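Local coordinates for uncharacterized protein Atu1656 (Agrobacterium tumefaciens, PDB 2OJH), which is of unknown function but adopts a six-bladed beta-propeller of the TolB family, a fold that in relatives often serves as a platform for protein binding, at residues A[194-200]-A[211-217]; A[231-235]-A[273-279]; A[27-32]-A[262-266]; A[140-145]-A[156-160]. One frame throughout, in Å; residues are numbered along the deposited sequence.

Interaction 1 (A[194-200]-A[211-217]); sequences TGQMQIW and RITDSAY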
loop_
_atom_site.group_PDB
_atom_site.type_symbol
_atom_site.label_atom_id
_atom_site.label_comp_id
_atom_site.label_asym_id
_atom_site.label_seq_id
_atom_site.Cartn_x
_atom_site.Cartn_y
_atom_site.Cartn_z
ATOM N N THR A 194 -16.767 7.758 -10.613
ATOM C CA THR A 194 -17.372 7.447 -11.927
ATOM C C THR A 194 -18.257 6.216 -11.905
ATOM O O THR A 194 -18.775 5.804 -12.943
ATOM C CB THR A 194 -16.308 7.233 -13.019
ATOM O OG1 THR A 194 -15.383 6.220 -12.592
ATOM C CG2 THR A 194 -15.557 8.540 -13.340
ATOM N N GLY A 195 -18.405 5.569 -10.757
ATOM C CA GLY A 195 -19.277 4.391 -10.743
ATOM C C GLY A 195 -18.578 3.146 -10.262
ATOM O O GLY A 195 -19.167 2.328 -9.549
ATOM N N GLN A 196 -17.309 3.007 -10.632
ATOM C CA GLN A 196 -16.486 1.935 -10.095
ATOM C C GLN A 196 -15.161 2.527 -9.668
ATOM O O GLN A 196 -14.858 3.689 -9.980
ATOM C CB GLN A 196 -16.323 0.790 -11.109
ATOM C CG GLN A 196 -15.639 1.176 -12.405
ATOM C CD GLN A 196 -16.042 0.306 -13.595
ATOM O OE1 GLN A 196 -17.230 0.131 -13.888
ATOM N NE2 GLN A 196 -15.049 -0.221 -14.299
HETATM N N MSE A 197 -14.377 1.769 -8.915
HETATM C CA MSE A 197 -13.068 2.273 -8.548
HETATM C C MSE A 197 -12.199 2.376 -9.821
HETATM O O MSE A 197 -12.137 1.425 -10.621
HETATM C CB MSE A 197 -12.401 1.383 -7.505
HETATM C CG MSE A 197 -12.909 1.564 -6.066
HETATM SE SE MSE A 197 -12.814 3.424 -5.472
HETATM C CE MSE A 197 -12.282 3.341 -3.609
ATOM N N GLN A 198 -11.604 3.556 -10.029
ATOM C CA GLN A 198 -10.649 3.846 -11.109
ATOM C C GLN A 198 -9.470 4.580 -10.517
ATOM O O GLN A 198 -9.612 5.211 -9.440
ATOM C CB GLN A 198 -11.274 4.748 -12.144
ATOM C CG GLN A 198 -12.568 4.174 -12.724
ATOM C CD GLN A 198 -12.320 3.079 -13.751
ATOM O OE1 GLN A 198 -12.393 3.333 -14.938
ATOM N NE2 GLN A 198 -12.034 1.865 -13.292
ATOM N N ILE A 199 -8.328 4.517 -11.205
ATOM C CA ILE A 199 -7.136 5.233 -10.747
ATOM C C ILE A 199 -7.212 6.690 -11.176
ATOM O O ILE A 199 -7.539 7.010 -12.336
ATOM C CB ILE A 199 -5.782 4.585 -11.200
ATOM C CG1 ILE A 199 -5.770 3.073 -10.925
ATOM C CG2 ILE A 199 -4.627 5.309 -10.529
ATOM C CD1 ILE A 199 -6.104 2.685 -9.514
ATOM N N TRP A 200 -6.937 7.555 -10.199
ATOM C CA TRP A 200 -6.861 8.995 -10.402
ATOM C C TRP A 200 -5.523 9.466 -9.827
ATOM O O TRP A 200 -4.837 8.719 -9.110
ATOM C CB TRP A 200 -8.020 9.708 -9.687
ATOM C CG TRP A 200 -9.386 9.533 -10.370
ATOM C CD1 TRP A 200 -10.156 8.397 -10.406
ATOM C CD2 TRP A 200 -10.108 10.526 -11.073
ATOM N NE1 TRP A 200 -11.329 8.625 -11.108
ATOM C CE2 TRP A 200 -11.320 9.929 -11.533
ATOM C CE3 TRP A 200 -9.856 11.871 -11.378
ATOM C CZ2 TRP A 200 -12.256 10.628 -12.269
ATOM C CZ3 TRP A 200 -10.793 12.565 -12.123
ATOM C CH2 TRP A 200 -11.985 11.947 -12.555
ATOM N N ARG A 211 -8.087 11.737 -14.222
ATOM C CA ARG A 211 -8.379 10.320 -14.282
ATOM C C ARG A 211 -7.242 9.603 -14.998
ATOM O O ARG A 211 -6.769 10.071 -16.045
ATOM C CB ARG A 211 -9.699 10.078 -15.015
ATOM C CG ARG A 211 -10.249 8.684 -14.867
ATOM C CD ARG A 211 -11.552 8.573 -15.592
ATOM N NE ARG A 211 -12.101 7.223 -15.564
ATOM C CZ ARG A 211 -13.296 6.896 -16.050
ATOM N NH1 ARG A 211 -14.093 7.828 -16.580
ATOM N NH2 ARG A 211 -13.708 5.634 -15.998
ATOM N N ILE A 212 -6.833 8.458 -14.453
ATOM C CA ILE A 212 -5.745 7.669 -15.035
ATOM C C ILE A 212 -6.163 6.332 -15.633
ATOM O O ILE A 212 -5.610 5.940 -16.664
ATOM C CB ILE A 212 -4.611 7.444 -14.023
ATOM C CG1 ILE A 212 -4.024 8.801 -13.591
ATOM C CG2 ILE A 212 -3.580 6.446 -14.585
ATOM C CD1 ILE A 212 -3.259 9.574 -14.655
ATOM N N THR A 213 -7.102 5.619 -15.007
ATOM C CA THR A 213 -7.705 4.455 -15.691
ATOM C C THR A 213 -9.150 4.723 -16.105
ATOM O O THR A 213 -9.875 5.480 -15.455
ATOM C CB THR A 213 -7.631 3.147 -14.869
ATOM O OG1 THR A 213 -8.359 3.292 -13.635
ATOM C CG2 THR A 213 -6.202 2.785 -14.562
ATOM N N ASP A 214 -9.554 4.092 -17.211
ATOM C CA ASP A 214 -10.917 4.124 -17.680
ATOM C C ASP A 214 -11.119 2.689 -18.139
ATOM O O ASP A 214 -10.800 2.364 -19.274
ATOM C CB ASP A 214 -11.016 5.085 -18.853
ATOM C CG ASP A 214 -12.443 5.386 -19.253
ATOM O OD1 ASP A 214 -13.355 4.582 -18.949
ATOM O OD2 ASP A 214 -12.648 6.444 -19.879
ATOM N N SER A 215 -11.541 1.819 -17.217
ATOM C CA SER A 215 -11.555 0.374 -17.463
ATOM C C SER A 215 -12.912 -0.212 -17.153
ATOM O O SER A 215 -13.760 0.461 -16.560
ATOM C CB SER A 215 -10.500 -0.348 -16.614
ATOM O OG SER A 215 -10.624 -0.024 -15.226
ATOM N N ALA A 216 -13.105 -1.469 -17.555
ATOM C CA ALA A 216 -14.233 -2.260 -17.098
ATOM C C ALA A 216 -13.982 -2.931 -15.741
ATOM O O ALA A 216 -14.655 -3.895 -15.398
ATOM C CB ALA A 216 -14.593 -3.331 -18.145
ATOM N N TYR A 217 -13.042 -2.430 -14.955
ATOM C CA TYR A 217 -12.733 -3.096 -13.683
ATOM C C TYR A 217 -12.785 -2.112 -12.545
ATOM O O TYR A 217 -12.909 -0.915 -12.777
ATOM C CB TYR A 217 -11.327 -3.703 -13.712
ATOM C CG TYR A 217 -11.147 -4.725 -14.806
ATOM C CD1 TYR A 217 -11.904 -5.900 -14.820
ATOM C CD2 TYR A 217 -10.232 -4.512 -15.833
ATOM C CE1 TYR A 217 -11.753 -6.832 -15.823
ATOM C CE2 TYR A 217 -10.066 -5.457 -16.856
ATOM C CZ TYR A 217 -10.834 -6.612 -16.835
ATOM O OH TYR A 217 -10.708 -7.554 -17.842
#

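Interaction 2 (A[231-235]-A[273-279]); sequences VVFVS and TMNSPNW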
loop_
_atom_site.group_PDB
_atom_site.type_symbol
_atom_site.label_atom_id
_atom_site.label_comp_id
_atom_site.label_asym_id
_atom_site.label_seq_id
_atom_site.Cartn_x
_atom_site.Cartn_y
_atom_site.Cartn_z
ATOM N N VAL A 231 3.244 2.124 -13.078
ATOM C CA VAL A 231 2.372 1.960 -11.920
ATOM C C VAL A 231 1.829 0.527 -11.943
ATOM O O VAL A 231 1.266 0.087 -12.971
ATOM C CB VAL A 231 1.157 2.957 -12.016
ATOM C CG1 VAL A 231 0.114 2.683 -10.920
ATOM C CG2 VAL A 231 1.658 4.430 -11.971
ATOM N N VAL A 232 1.944 -0.163 -10.805
ATOM C CA VAL A 232 1.343 -1.500 -10.629
ATOM C C VAL A 232 0.054 -1.334 -9.795
ATOM O O VAL A 232 -0.045 -0.436 -8.949
ATOM C CB VAL A 232 2.368 -2.499 -9.948
ATOM C CG1 VAL A 232 2.641 -2.109 -8.519
ATOM C CG2 VAL A 232 1.887 -3.948 -10.012
ATOM N N PHE A 233 -0.936 -2.188 -10.026
ATOM C CA PHE A 233 -2.207 -2.064 -9.332
ATOM C C PHE A 233 -2.972 -3.364 -9.542
ATOM O O PHE A 233 -2.516 -4.228 -10.291
ATOM C CB PHE A 233 -3.006 -0.814 -9.785
ATOM C CG PHE A 233 -3.462 -0.844 -11.236
ATOM C CD1 PHE A 233 -2.597 -0.466 -12.242
ATOM C CD2 PHE A 233 -4.771 -1.170 -11.568
ATOM C CE1 PHE A 233 -3.017 -0.463 -13.581
ATOM C CE2 PHE A 233 -5.192 -1.199 -12.919
ATOM C CZ PHE A 233 -4.314 -0.848 -13.900
ATOM N N VAL A 234 -4.072 -3.537 -8.813
ATOM C CA VAL A 234 -4.914 -4.731 -8.947
ATOM C C VAL A 234 -6.251 -4.345 -9.582
ATOM O O VAL A 234 -6.820 -3.329 -9.208
ATOM C CB VAL A 234 -5.206 -5.336 -7.585
ATOM C CG1 VAL A 234 -6.241 -6.463 -7.676
ATOM C CG2 VAL A 234 -3.913 -5.855 -6.924
ATOM N N SER A 235 -6.768 -5.174 -10.487
ATOM C CA SER A 235 -8.110 -5.005 -11.080
ATOM C C SER A 235 -9.038 -6.136 -10.634
ATOM O O SER A 235 -8.762 -7.309 -10.904
ATOM C CB SER A 235 -8.047 -5.019 -12.613
ATOM O OG SER A 235 -7.592 -3.765 -13.114
ATOM N N THR A 273 -2.897 -8.636 -1.041
ATOM C CA THR A 273 -1.965 -8.849 -2.151
ATOM C C THR A 273 -0.910 -7.725 -2.197
ATOM O O THR A 273 0.298 -7.996 -2.265
ATOM C CB THR A 273 -2.740 -9.017 -3.501
ATOM O OG1 THR A 273 -3.465 -10.241 -3.443
ATOM C CG2 THR A 273 -1.811 -9.075 -4.705
HETATM N N MSE A 274 -1.350 -6.463 -2.156
HETATM C CA MSE A 274 -0.406 -5.341 -2.233
HETATM C C MSE A 274 -0.992 -4.042 -1.663
HETATM O O MSE A 274 -0.936 -2.997 -2.326
HETATM C CB MSE A 274 0.111 -5.108 -3.682
HETATM C CG MSE A 274 -0.947 -4.736 -4.658
HETATM SE SE MSE A 274 -0.221 -4.393 -6.457
HETATM C CE MSE A 274 0.620 -6.171 -6.735
ATOM N N ASN A 275 -1.543 -4.064 -0.440
ATOM C CA ASN A 275 -2.213 -2.822 0.008
ATOM C C ASN A 275 -1.266 -1.646 0.071
ATOM O O ASN A 275 -1.658 -0.501 -0.207
ATOM C CB ASN A 275 -2.888 -2.968 1.383
ATOM C CG ASN A 275 -3.945 -3.994 1.374
ATOM O OD1 ASN A 275 -3.646 -5.189 1.426
ATOM N ND2 ASN A 275 -5.202 -3.557 1.273
ATOM N N SER A 276 -0.035 -1.924 0.474
ATOM C CA SER A 276 0.922 -0.881 0.814
ATOM C C SER A 276 2.050 -0.781 -0.239
ATOM O O SER A 276 2.220 -1.710 -1.050
ATOM C CB SER A 276 1.513 -1.167 2.186
ATOM O OG SER A 276 0.544 -0.908 3.190
ATOM N N PRO A 277 2.807 0.337 -0.245
ATOM C CA PRO A 277 3.847 0.529 -1.271
ATOM C C PRO A 277 4.800 -0.655 -1.352
ATOM O O PRO A 277 5.446 -1.004 -0.351
ATOM C CB PRO A 277 4.557 1.801 -0.840
ATOM C CG PRO A 277 3.559 2.568 -0.028
ATOM C CD PRO A 277 2.699 1.502 0.662
ATOM N N ASN A 278 4.840 -1.321 -2.515
ATOM C CA ASN A 278 5.533 -2.632 -2.596
ATOM C C ASN A 278 6.782 -2.783 -3.520
ATOM O O ASN A 278 7.221 -3.905 -3.800
ATOM C CB ASN A 278 4.501 -3.670 -2.990
ATOM C CG ASN A 278 3.859 -3.351 -4.307
ATOM O OD1 ASN A 278 3.792 -2.181 -4.705
ATOM N ND2 ASN A 278 3.422 -4.381 -5.016
ATOM N N TRP A 279 7.343 -1.675 -4.006
ATOM C CA TRP A 279 8.406 -1.751 -5.012
ATOM C C TRP A 279 9.729 -1.894 -4.317
ATOM O O TRP A 279 9.977 -1.259 -3.262
ATOM C CB TRP A 279 8.443 -0.472 -5.875
ATOM C CG TRP A 279 7.335 -0.378 -6.911
ATOM C CD1 TRP A 279 6.120 0.224 -6.780
ATOM C CD2 TRP A 279 7.367 -0.949 -8.220
ATOM N NE1 TRP A 279 5.386 0.077 -7.954
ATOM C CE2 TRP A 279 6.152 -0.620 -8.857
ATOM C CE3 TRP A 279 8.332 -1.672 -8.933
ATOM C CZ2 TRP A 279 5.864 -1.041 -10.162
ATOM C CZ3 TRP A 279 8.053 -2.071 -10.235
ATOM C CH2 TRP A 279 6.835 -1.765 -10.826
#

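Interaction 3 (A[27-32]-A[262-266]); sequences FNIRTR and ETLFD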
loop_
_atom_site.group_PDB
_atom_site.type_symbol
_atom_site.label_atom_id
_atom_site.label_comp_id
_atom_site.label_asym_id
_atom_site.label_seq_id
_atom_site.Cartn_x
_atom_site.Cartn_y
_atom_site.Cartn_z
ATOM N N PHE A 27 7.942 -10.144 -8.340
ATOM C CA PHE A 27 7.876 -10.198 -9.792
ATOM C C PHE A 27 8.795 -9.098 -10.300
ATOM O O PHE A 27 8.752 -7.943 -9.817
ATOM C CB PHE A 27 6.461 -9.938 -10.264
ATOM C CG PHE A 27 6.264 -10.077 -11.752
ATOM C CD1 PHE A 27 6.090 -11.318 -12.322
ATOM C CD2 PHE A 27 6.210 -8.942 -12.573
ATOM C CE1 PHE A 27 5.904 -11.463 -13.723
ATOM C CE2 PHE A 27 6.018 -9.053 -13.931
ATOM C CZ PHE A 27 5.853 -10.325 -14.523
ATOM N N ASN A 28 9.627 -9.468 -11.267
ATOM C CA ASN A 28 10.543 -8.531 -11.885
ATOM C C ASN A 28 9.889 -8.075 -13.180
ATOM O O ASN A 28 9.647 -8.878 -14.072
ATOM C CB ASN A 28 11.912 -9.188 -12.118
ATOM C CG ASN A 28 12.927 -8.232 -12.755
ATOM O OD1 ASN A 28 12.638 -7.595 -13.763
ATOM N ND2 ASN A 28 14.130 -8.144 -12.168
ATOM N N ILE A 29 9.579 -6.782 -13.280
ATOM C CA ILE A 29 8.910 -6.280 -14.468
ATOM C C ILE A 29 9.817 -6.116 -15.694
ATOM O O ILE A 29 9.321 -5.967 -16.809
ATOM C CB ILE A 29 8.144 -4.948 -14.205
ATOM C CG1 ILE A 29 9.113 -3.792 -13.883
ATOM C CG2 ILE A 29 7.063 -5.128 -13.109
ATOM C CD1 ILE A 29 8.495 -2.358 -14.217
ATOM N N ARG A 30 11.132 -6.153 -15.494
ATOM C CA ARG A 30 12.065 -6.050 -16.613
ATOM C C ARG A 30 12.259 -7.397 -17.329
ATOM O O ARG A 30 12.206 -7.477 -18.548
ATOM C CB ARG A 30 13.418 -5.499 -16.122
ATOM C CG ARG A 30 13.301 -4.194 -15.319
ATOM C CD ARG A 30 12.472 -3.130 -16.054
ATOM N NE ARG A 30 12.357 -1.912 -15.256
ATOM C CZ ARG A 30 11.565 -0.887 -15.545
ATOM N NH1 ARG A 30 10.792 -0.909 -16.629
ATOM N NH2 ARG A 30 11.547 0.172 -14.749
ATOM N N THR A 31 12.486 -8.447 -16.550
ATOM C CA THR A 31 12.753 -9.792 -17.069
ATOM C C THR A 31 11.465 -10.621 -17.131
ATOM O O THR A 31 11.432 -11.680 -17.760
ATOM C CB THR A 31 13.736 -10.526 -16.174
ATOM O OG1 THR A 31 13.131 -10.692 -14.895
ATOM C CG2 THR A 31 15.050 -9.743 -16.011
ATOM N N ARG A 32 10.425 -10.132 -16.464
ATOM C CA ARG A 32 9.115 -10.776 -16.363
ATOM C C ARG A 32 9.213 -12.163 -15.696
ATOM O O ARG A 32 8.497 -13.094 -16.045
ATOM C CB ARG A 32 8.392 -10.796 -17.725
ATOM C CG ARG A 32 8.129 -9.378 -18.320
ATOM C CD ARG A 32 7.061 -8.648 -17.530
ATOM N NE ARG A 32 6.918 -7.227 -17.854
ATOM C CZ ARG A 32 5.928 -6.720 -18.579
ATOM N NH1 ARG A 32 4.995 -7.515 -19.090
ATOM N NH2 ARG A 32 5.881 -5.412 -18.807
ATOM N N GLU A 262 -1.392 -3.331 -19.068
ATOM C CA GLU A 262 -1.244 -4.749 -19.357
ATOM C C GLU A 262 -1.509 -5.571 -18.108
ATOM O O GLU A 262 -1.349 -5.075 -16.991
ATOM C CB GLU A 262 0.149 -5.051 -19.922
ATOM C CG GLU A 262 1.309 -4.739 -18.966
ATOM C CD GLU A 262 2.661 -4.857 -19.656
ATOM O OE1 GLU A 262 2.943 -5.943 -20.219
ATOM O OE2 GLU A 262 3.427 -3.869 -19.658
ATOM N N THR A 263 -1.909 -6.822 -18.307
ATOM C CA THR A 263 -2.010 -7.786 -17.203
ATOM C C THR A 263 -0.679 -8.492 -17.057
ATOM O O THR A 263 -0.204 -9.151 -17.982
ATOM C CB THR A 263 -3.135 -8.811 -17.460
ATOM O OG1 THR A 263 -4.365 -8.098 -17.609
ATOM C CG2 THR A 263 -3.281 -9.774 -16.294
ATOM N N LEU A 264 -0.038 -8.323 -15.910
ATOM C CA LEU A 264 1.190 -9.038 -15.649
ATOM C C LEU A 264 0.864 -10.508 -15.368
ATOM O O LEU A 264 1.460 -11.401 -15.970
ATOM C CB LEU A 264 1.938 -8.396 -14.463
ATOM C CG LEU A 264 2.404 -6.983 -14.773
ATOM C CD1 LEU A 264 3.189 -6.423 -13.529
ATOM C CD2 LEU A 264 3.265 -6.895 -16.036
ATOM N N PHE A 265 -0.080 -10.778 -14.460
ATOM C CA PHE A 265 -0.521 -12.158 -14.218
ATOM C C PHE A 265 -1.896 -12.155 -13.538
ATOM O O PHE A 265 -2.278 -11.151 -12.964
ATOM C CB PHE A 265 0.508 -12.920 -13.373
ATOM C CG PHE A 265 1.044 -12.128 -12.208
ATOM C CD1 PHE A 265 2.171 -11.330 -12.371
ATOM C CD2 PHE A 265 0.433 -12.190 -10.956
ATOM C CE1 PHE A 265 2.685 -10.595 -11.292
ATOM C CE2 PHE A 265 0.942 -11.470 -9.869
ATOM C CZ PHE A 265 2.061 -10.663 -10.053
ATOM N N ASP A 266 -2.638 -13.265 -13.672
ATOM C CA ASP A 266 -3.817 -13.537 -12.844
ATOM C C ASP A 266 -3.363 -13.959 -11.455
ATOM O O ASP A 266 -2.257 -14.480 -11.281
ATOM C CB ASP A 266 -4.637 -14.665 -13.412
ATOM C CG ASP A 266 -5.245 -14.328 -14.767
ATOM O OD1 ASP A 266 -5.358 -13.134 -15.102
ATOM O OD2 ASP A 266 -5.609 -15.273 -15.495
#

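Interaction 4 (A[140-145]-A[156-160]); sequences GKSFTY and YSMDI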
loop_
_atom_site.group_PDB
_atom_site.type_symbol
_atom_site.label_atom_id
_atom_site.label_comp_id
_atom_site.label_asym_id
_atom_site.label_seq_id
_atom_site.Cartn_x
_atom_site.Cartn_y
_atom_site.Cartn_z
ATOM N N GLY A 140 10.727 12.323 2.314
ATOM C CA GLY A 140 10.540 11.807 3.671
ATOM C C GLY A 140 9.817 12.696 4.679
ATOM O O GLY A 140 9.566 12.271 5.810
ATOM N N LYS A 141 9.483 13.921 4.287
ATOM C CA LYS A 141 8.955 14.907 5.231
ATOM C C LYS A 141 7.438 14.798 5.446
ATOM O O LYS A 141 6.895 15.320 6.423
ATOM C CB LYS A 141 9.320 16.322 4.772
ATOM C CG LYS A 141 10.815 16.585 4.637
ATOM C CD LYS A 141 11.042 18.080 4.422
ATOM C CE LYS A 141 12.523 18.447 4.338
ATOM N NZ LYS A 141 13.162 17.962 3.067
ATOM N N SER A 142 6.749 14.108 4.541
ATOM C CA SER A 142 5.292 14.067 4.594
ATOM C C SER A 142 4.808 12.652 4.290
ATOM O O SER A 142 5.565 11.843 3.771
ATOM C CB SER A 142 4.700 15.018 3.551
ATOM O OG SER A 142 5.008 16.360 3.851
ATOM N N PHE A 143 3.569 12.345 4.658
ATOM C CA PHE A 143 2.962 11.094 4.204
ATOM C C PHE A 143 1.521 11.310 3.797
ATOM O O PHE A 143 0.898 12.326 4.127
ATOM C CB PHE A 143 3.090 9.974 5.243
ATOM C CG PHE A 143 2.404 10.271 6.574
ATOM C CD1 PHE A 143 1.042 10.057 6.737
ATOM C CD2 PHE A 143 3.143 10.757 7.661
ATOM C CE1 PHE A 143 0.403 10.326 7.955
ATOM C CE2 PHE A 143 2.507 11.030 8.884
ATOM C CZ PHE A 143 1.137 10.810 9.023
ATOM N N THR A 144 0.985 10.366 3.042
ATOM C CA THR A 144 -0.367 10.502 2.553
ATOM C C THR A 144 -1.204 9.328 3.062
ATOM O O THR A 144 -0.656 8.246 3.365
ATOM C CB THR A 144 -0.369 10.616 1.015
ATOM O OG1 THR A 144 -1.691 10.891 0.542
ATOM C CG2 THR A 144 0.154 9.323 0.366
ATOM N N TYR A 145 -2.528 9.508 3.126
ATOM C CA TYR A 145 -3.393 8.497 3.741
ATOM C C TYR A 145 -4.843 8.644 3.372
ATOM O O TYR A 145 -5.275 9.687 2.828
ATOM C CB TYR A 145 -3.252 8.514 5.274
ATOM C CG TYR A 145 -3.514 9.837 5.993
ATOM C CD1 TYR A 145 -2.554 10.861 6.001
ATOM C CD2 TYR A 145 -4.681 10.032 6.733
ATOM C CE1 TYR A 145 -2.789 12.059 6.662
ATOM C CE2 TYR A 145 -4.913 11.215 7.414
ATOM C CZ TYR A 145 -3.955 12.235 7.377
ATOM O OH TYR A 145 -4.155 13.417 8.075
ATOM N N TYR A 156 -5.644 12.541 2.226
ATOM C CA TYR A 156 -5.063 13.568 3.084
ATOM C C TYR A 156 -3.560 13.432 2.992
ATOM O O TYR A 156 -3.041 12.369 2.615
ATOM C CB TYR A 156 -5.461 13.358 4.564
ATOM C CG TYR A 156 -6.896 13.663 4.843
ATOM C CD1 TYR A 156 -7.287 14.931 5.258
ATOM C CD2 TYR A 156 -7.889 12.693 4.638
ATOM C CE1 TYR A 156 -8.643 15.234 5.457
ATOM C CE2 TYR A 156 -9.235 12.993 4.833
ATOM C CZ TYR A 156 -9.598 14.263 5.242
ATOM O OH TYR A 156 -10.915 14.557 5.462
ATOM N N SER A 157 -2.845 14.493 3.378
ATOM C CA SER A 157 -1.431 14.364 3.615
ATOM C C SER A 157 -1.096 15.063 4.928
ATOM O O SER A 157 -1.855 15.914 5.401
ATOM C CB SER A 157 -0.626 14.948 2.451
ATOM O OG SER A 157 -0.856 16.336 2.341
HETATM N N MSE A 158 0.004 14.675 5.544
HETATM C CA MSE A 158 0.416 15.322 6.776
HETATM C C MSE A 158 1.885 15.615 6.692
HETATM O O MSE A 158 2.650 14.813 6.172
HETATM C CB MSE A 158 0.104 14.449 7.998
HETATM C CG MSE A 158 0.760 14.927 9.306
HETATM SE SE MSE A 158 -0.049 14.073 10.847
HETATM C CE MSE A 158 -1.893 14.618 10.624
ATOM N N ASP A 159 2.259 16.784 7.198
ATOM C CA ASP A 159 3.641 17.141 7.421
ATOM C C ASP A 159 4.045 16.567 8.784
ATOM O O ASP A 159 3.459 16.896 9.814
ATOM C CB ASP A 159 3.768 18.674 7.365
ATOM C CG ASP A 159 5.173 19.159 7.663
ATOM O OD1 ASP A 159 5.532 19.234 8.861
ATOM O OD2 ASP A 159 5.912 19.464 6.698
ATOM N N ILE A 160 5.040 15.697 8.778
ATOM C CA ILE A 160 5.457 14.982 9.985
ATOM C C ILE A 160 5.941 15.883 11.134
ATOM O O ILE A 160 5.577 15.651 12.297
ATOM C CB ILE A 160 6.511 13.913 9.643
ATOM C CG1 ILE A 160 5.892 12.831 8.760
ATOM C CG2 ILE A 160 7.072 13.266 10.886
ATOM C CD1 ILE A 160 6.937 11.947 8.167
#

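Interaction 1 (A[194-200]-A[211-217])
Arg-211 lies over one face of the Trp-200 indole, and Gln-198 O lies at the ring edge, in plane. Arg-211 CB sits 3.7 Å from the centroid of the Trp-200 six-membered ring, a CH-pi contact almost on the ring normal. The Arg-211 guanidinium has Thr-194 CG2 on one face, the Asp-214 carboxylate on the other and Gln-198 OE1 at its edge. The extended Arg-211 chain, with CG anti to the backbone N (chi1 -167°), carries NH2 to Gln-198 OE1 at 2.9 Å, in the guanidinium plane and on a lone pair of the amide oxygen. Arg-211 NE donates to Thr-213 O. Ser-215 N gives Gln-198 OE1 a second bond, also 2.9 Å. Gln-198 NE2 donates to Ser-215 OG and Met-197 O, so both ends of this buried amide are used. Gln-196 NE2 reaches Tyr-217 O at 2.7 Å, from above the carbonyl plane. Ile-199 N donates to Thr-213 OG1, and Ile-199 O accepts from Ile-212 N and Thr-213 N. Asp-219 of strand 217-224 binds the hydroxyls of Thr-213 and Ser-215. The contact ties strand 198-203 to the connection between two blades, with Met-254 of strand 247-255 packed against Ile-199, Ile-212 and Thr-213.

Interaction 2 (A[231-235]-A[273-279])
Segment 231-235 is an extended strand, and 273-279 is an irregular loop that faces it without pairing. The backbones stay well apart, with CA atoms of Phe-233 and Met-274 at 8.0 Å. Side chains fill the gap. Val-232 and Val-234 point toward the loop, while Phe-233 between them points away. Val-232 CG1 meets the indole of Trp-279 obliquely, along NE1, CE2 and CZ2. Val-232 CG2 meets Met-274 SE at 4.2 Å. In selenomethionine Met-274 the bend at chi3 (58°) sets both SE and CE beside Val-232 CG2. Val-234 CG2 rests 3.9 Å from Met-274 CG. Phe-286 of strand 285-291 packs on both Val-232 and Met-274. Trp-279 NE1 donates to His-223 O, and Asn-278 ND2 to Ala-287 O. Asn-278 OD1 is buried with no partner in the model, and Val-232 CG1 lies 4.0 Å from it. The contact is therefore held by apolar packing and shape, and the N-H groups of Trp-279 and Asn-278 bond to strands 217-224 and 285-291 rather than across it.

Interaction 3 (A[27-32]-A[262-266])
Arg-32 and Glu-262 form a two-pronged salt bridge. Arg-32 NH1 meets Glu-262 OE1 at 2.8 Å, and Arg-32 NH2 meets Glu-262 OE2 at 3.0 Å. Both nitrogens come from above the carboxylate plane, with the planes 64° apart. A bend at chi2 (-71°) turns the Arg-32 guanidinium toward Glu-262, and NE also donates to Ile-29 O. Leu-264 CD2 covers one face of the guanidinium, 3.6 Å from Arg-32 NH1. Apolar contacts lie beside the bridge. Leu-264 CD1 reaches Phe-27 CE2 at 3.9 Å and also touches Ile-29 CG2. The Phe-27 and Phe-265 rings meet obliquely, with planes at 54°. Phe-265 CE1 lies over one face of the Phe-27 ring, 3.6 Å from Phe-27 CD1. Asn-28 OD1 accepts from Arg-30 N, an Asx turn, and with Thr-31 N this makes an Asx motif. Leu-264 and Phe-265 form a classic beta bulge opposite Val-251. Strand 22-28 pairs with 285-291, so both chain ends close one propeller blade, and the contact joins it to the blade of strand 262-267.

Interaction 4 (A[140-145]-A[156-160])
Gly-140 meets Ile-160, whose CD1 lies 3.5 Å from Gly-140 O. Gly-140 has a positive phi, suited to glycine at this turn. Lys-141 O accepts from Ile-160 N at 3.0 Å. Ser-142 faces Asp-159 in a non-hydrogen-bonded pair, with Ser-142 CA 3.2 Å from Met-158 O. Phe-143 and Met-158 are a hydrogen-bonded pair that exchange two backbone bonds. The Phe-143 side chain, with CG between backbone N and carbonyl (chi1 61°), runs alongside Met-158 and points the same way. Met-158 CB lies over one ring face, and its SE makes an oblique Met-aromatic contact. Ile-160 CG1 comes to the ring edge, 3.6 Å from Phe-143 CD2. Thr-144 faces Ser-157. Thr-144 OG1 donates to Tyr-156 O at 2.9 Å, while Tyr-145 N reaches the same oxygen from the opposite face of its plane. Tyr-145 closes the register with Tyr-156. Tyr-156 CB sits over the Tyr-145 ring, 3.4 Å from Tyr-145 CZ, and the two rings are near parallel but slid apart. Tyr-145 OH touches Met-158 CE and is hydrogen-bonded to Glu-165. The pair is the central hairpin of a four-stranded blade, strands 142-149 and 152-159. Phe-143 and Tyr-145 face Ile-112 of strand 111-116, while Ser-142 and Thr-144 face Tyr-180 of strand 175-180, so each face meets a different neighbouring sheet.

How the interactions relate
Interaction 2 is the core contact, its centre about 6 Å from the centre of the chain, without polar bonds between the two segments. Interactions 1 and 3 have centres about 18 Å from it and carry polar bonds: a bound amide and guanidinium in one, a salt bridge in the other. Interaction 4 is a regular beta hairpin inside one blade, partly buried, its centre about 14 Å from that of the chain. Interactions 1 and 3 instead bridge parts of neighbouring blades. Interactions 1 and 2 touch where Tyr-217 meets Ser-235 and Thr-213 meets Phe-233. Interactions 2 and 3 touch at Trp-279 and Ile-29. Interaction 4 lies across the centre from interaction 3.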